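Side-chain contact in hypoxanthine-guanine phosphoribosyltransferase (HGPRT) (Schistosoma mansoni, PDB 5IPF), which catalyses the transfer of a phosphoribosyl group to hypoxanthine or guanine, giving IMP or GMP in purine salvage: residues N74-Y79 with E108-A113. Residues are numbered along the deposited sequence; the frame is centred on the assembly and turned at random.
Sequences NIVDYY and ERTVRA
Val-76 reaches out from its helix and sets one methyl, CG2, against two methyls of the neighbouring helix: CG2 of Val-76 lies 3.6 Å from CG2 of Thr-110 and equally 3.6 Å from CG2 of Val-111. Its other methyl, CG1, makes a looser touch at 3.9 Å with Val-111 CG2. The whole contact between 74-79 and 108-113 is thus apolar and small, about 109 Å² with both sides summed, and no hydrogen bond crosses it. Val-76 points toward the partner helix and supplies more than half of that area, while Val-111 meets it at a slant and Thr-110 runs past it in the opposite direction.

The torsions decide which branches meet. In Val-76, CG1 stands anti to the backbone N (chi1 164°), which leaves CG2 beside that nitrogen and facing the other helix. Thr-110 carries its hydroxyl anti to its own N (chi1 -176°), so that OG1 turns aside to a weak hydrogen bond with NH2 of Arg-114 and the methyl is presented to Val-76.

Neighbouring residues extend the apolar seam. Val-76 also touches Leu-107, and the preceding residue, Ile-75, packs on Leu-103 of the same partner helix and on Leu-156 of strand 154-159. Arg-114, in the loop that follows, touches Val-76 as well. The same helix end also takes part in the assembly: Glu-108 is salt-bridged to Lys-98 of a second subunit, and Arg-112 to Glu-69 of a third.

Helix 61-81, strand 87-92 and helix 97-112 follow one another in sequence, and the two helices, joined here near their C-terminal ends, pack together beside the parallel sheet, as in the alpha/beta core of the phosphoribosyltransferase fold.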
ATOM      1  N   ASN A  74      -4.666  16.360   9.800  1.00 47.98           N
ATOM      2  CA  ASN A  74      -5.538  17.343  10.444  1.00 41.33           C
ATOM      3  C   ASN A  74      -5.970  16.882  11.833  1.00 41.52           C
ATOM      4  O   ASN A  74      -5.907  17.648  12.805  1.00 39.38           O
ATOM      5  CB  ASN A  74      -6.762  17.610   9.567  1.00 36.38           C
ATOM      6  CG  ASN A  74      -6.405  18.254   8.244  1.00 36.41           C
ATOM      7  OD1 ASN A  74      -5.367  18.945   8.174  1.00 37.66           O
ATOM      8  ND2 ASN A  74      -7.168  18.074   7.274  1.00 58.57           N
ATOM      9  N   ILE A  75      -6.423  15.633  11.945  1.00 36.18           N
ATOM     10  CA  ILE A  75      -6.868  15.117  13.238  1.00 36.87           C
ATOM     11  C   ILE A  75      -5.716  15.124  14.238  1.00 51.08           C
ATOM     12  O   ILE A  75      -5.871  15.546  15.394  1.00 43.04           O
ATOM     13  CB  ILE A  75      -7.467  13.709  13.071  1.00 35.50           C
ATOM     14  CG1 ILE A  75      -8.659  13.746  12.115  1.00 34.61           C
ATOM     15  CG2 ILE A  75      -7.887  13.145  14.412  1.00 36.56           C
ATOM     16  CD1 ILE A  75      -9.222  12.376  11.796  1.00 33.52           C
ATOM     17  N   VAL A  76      -4.535  14.677  13.801  1.00 54.23           N
ATOM     18  CA  VAL A  76      -3.408  14.560  14.721  1.00 38.91           C
ATOM     19  C   VAL A  76      -3.011  15.928  15.260  1.00 41.04           C
ATOM     20  O   VAL A  76      -2.901  16.122  16.477  1.00 55.93           O
ATOM     21  CB  VAL A  76      -2.223  13.850  14.046  1.00 51.95           C
ATOM     22  CG1 VAL A  76      -0.946  14.087  14.840  1.00 40.00           C
ATOM     23  CG2 VAL A  76      -2.501  12.367  13.947  1.00 36.89           C
ATOM     24  N   ASP A  77      -2.802  16.905  14.371  1.00 41.27           N
ATOM     25  CA  ASP A  77      -2.354  18.199  14.879  1.00 61.77           C
ATOM     26  C   ASP A  77      -3.467  18.967  15.588  1.00 55.45           C
ATOM     27  O   ASP A  77      -3.164  19.866  16.382  1.00 57.46           O
ATOM     28  CB  ASP A  77      -1.724  19.049  13.768  1.00 60.63           C
ATOM     29  CG  ASP A  77      -2.596  19.175  12.543  1.00 61.28           C
ATOM     30  OD1 ASP A  77      -3.828  19.290  12.690  1.00 67.66           O
ATOM     31  OD2 ASP A  77      -2.039  19.172  11.424  1.00 66.90           O
ATOM     32  N   TYR A  78      -4.738  18.629  15.350  1.00 43.80           N
ATOM     33  CA  TYR A  78      -5.787  19.159  16.216  1.00 45.34           C
ATOM     34  C   TYR A  78      -5.635  18.623  17.635  1.00 47.54           C
ATOM     35  O   TYR A  78      -5.546  19.390  18.600  1.00 55.48           O
ATOM     36  CB  TYR A  78      -7.178  18.824  15.676  1.00 47.75           C
ATOM     37  CG  TYR A  78      -8.266  19.203  16.662  1.00 50.21           C
ATOM     38  CD1 TYR A  78      -8.733  20.508  16.741  1.00 53.19           C
ATOM     39  CD2 TYR A  78      -8.805  18.263  17.534  1.00 45.68           C
ATOM     40  CE1 TYR A  78      -9.714  20.866  17.651  1.00 60.51           C
ATOM     41  CE2 TYR A  78      -9.782  18.611  18.448  1.00 60.35           C
ATOM     42  CZ  TYR A  78     -10.236  19.913  18.503  1.00 64.27           C
ATOM     43  OH  TYR A  78     -11.212  20.262  19.410  1.00 52.03           O
ATOM     44  N   TYR A  79      -5.611  17.294  17.778  1.00 44.93           N
ATOM     45  CA  TYR A  79      -5.507  16.699  19.106  1.00 46.17           C
ATOM     46  C   TYR A  79      -4.160  16.948  19.769  1.00 47.82           C
ATOM     47  O   TYR A  79      -4.017  16.659  20.961  1.00 49.43           O
ATOM     48  CB  TYR A  79      -5.779  15.197  19.035  1.00 44.42           C
ATOM     49  CG  TYR A  79      -7.246  14.857  18.907  1.00 43.82           C
ATOM     50  CD1 TYR A  79      -8.054  14.757  20.033  1.00 45.54           C
ATOM     51  CD2 TYR A  79      -7.825  14.645  17.664  1.00 41.83           C
ATOM     52  CE1 TYR A  79      -9.396  14.451  19.922  1.00 50.98           C
ATOM     53  CE2 TYR A  79      -9.167  14.338  17.544  1.00 41.56           C
ATOM     54  CZ  TYR A  79      -9.946  14.240  18.675  1.00 45.39           C
ATOM     55  OH  TYR A  79     -11.283  13.934  18.560  1.00 43.40           O
ATOM     56  N   GLU A 108      -1.462   6.317  12.687  1.00 45.22           N
ATOM     57  CA  GLU A 108      -0.224   5.756  13.215  1.00 40.93           C
ATOM     58  C   GLU A 108       0.974   6.127  12.349  1.00 36.53           C
ATOM     59  O   GLU A 108       2.078   6.323  12.873  1.00 37.89           O
ATOM     60  CB  GLU A 108      -0.347   4.239  13.338  1.00 37.03           C
ATOM     61  CG  GLU A 108      -1.467   3.784  14.260  1.00 38.77           C
ATOM     62  CD  GLU A 108      -1.631   2.277  14.281  1.00 48.73           C
ATOM     63  OE1 GLU A 108      -0.917   1.586  13.524  1.00 58.64           O
ATOM     64  OE2 GLU A 108      -2.475   1.782  15.058  1.00 47.31           O
ATOM     65  N   ARG A 109       0.780   6.243  11.032  1.00 35.35           N
ATOM     66  CA  ARG A 109       1.894   6.624  10.167  1.00 38.95           C
ATOM     67  C   ARG A 109       2.319   8.067  10.414  1.00 36.24           C
ATOM     68  O   ARG A 109       3.508   8.350  10.603  1.00 48.70           O
ATOM     69  CB  ARG A 109       1.529   6.416   8.697  1.00 34.59           C
ATOM     70  CG  ARG A 109       2.563   6.989   7.734  1.00 43.99           C
ATOM     71  CD  ARG A 109       2.330   6.543   6.301  1.00 46.31           C
ATOM     72  NE  ARG A 109       2.538   5.109   6.132  1.00 63.16           N
ATOM     73  CZ  ARG A 109       1.557   4.220   6.017  1.00 74.92           C
ATOM     74  NH1 ARG A 109       0.290   4.618   6.044  1.00 79.21           N
ATOM     75  NH2 ARG A 109       1.841   2.933   5.868  1.00 73.24           N
ATOM     76  N   THR A 110       1.362   8.999  10.416  1.00 39.76           N
ATOM     77  CA  THR A 110       1.718  10.404  10.580  1.00 55.34           C
ATOM     78  C   THR A 110       2.222  10.700  11.988  1.00 37.89           C
ATOM     79  O   THR A 110       3.047  11.603  12.171  1.00 39.34           O
ATOM     80  CB  THR A 110       0.528  11.305  10.230  1.00 57.14           C
ATOM     81  OG1 THR A 110       0.923  12.680  10.316  1.00 56.48           O
ATOM     82  CG2 THR A 110      -0.638  11.065  11.172  1.00 59.13           C
ATOM     83  N   VAL A 111       1.751   9.955  12.991  1.00 37.97           N
ATOM     84  CA  VAL A 111       2.285  10.120  14.339  1.00 46.57           C
ATOM     85  C   VAL A 111       3.668   9.493  14.435  1.00 46.42           C
ATOM     86  O   VAL A 111       4.533   9.975  15.177  1.00 44.71           O
ATOM     87  CB  VAL A 111       1.304   9.531  15.371  1.00 45.62           C
ATOM     88  CG1 VAL A 111       1.965   9.349  16.725  1.00 41.81           C
ATOM     89  CG2 VAL A 111       0.092  10.428  15.501  1.00 39.22           C
ATOM     90  N   ARG A 112       3.908   8.431  13.666  1.00 52.18           N
ATOM     91  CA  ARG A 112       5.214   7.783  13.668  1.00 49.89           C
ATOM     92  C   ARG A 112       6.276   8.670  13.031  1.00 47.40           C
ATOM     93  O   ARG A 112       7.431   8.676  13.471  1.00 50.19           O
ATOM     94  CB  ARG A 112       5.119   6.448  12.935  1.00 49.35           C
ATOM     95  CG  ARG A 112       5.769   5.280  13.643  1.00 47.50           C
ATOM     96  CD  ARG A 112       5.227   3.984  13.075  1.00 46.16           C
ATOM     97  NE  ARG A 112       5.073   4.066  11.625  1.00 51.69           N
ATOM     98  CZ  ARG A 112       4.060   3.531  10.952  1.00 54.39           C
ATOM     99  NH1 ARG A 112       3.100   2.883  11.597  1.00 44.95           N
ATOM    100  NH2 ARG A 112       3.999   3.655   9.632  1.00 57.18           N
ATOM    101  N   ALA A 113       5.906   9.427  11.998  1.00 50.80           N
ATOM    102  CA  ALA A 113       6.858  10.255  11.269  1.00 42.96           C
ATOM    103  C   ALA A 113       7.108  11.608  11.920  1.00 49.15           C
ATOM    104  O   ALA A 113       7.872  12.409  11.367  1.00 55.27           O
ATOM    105  CB  ALA A 113       6.378  10.462   9.831  1.00 41.50           C
TER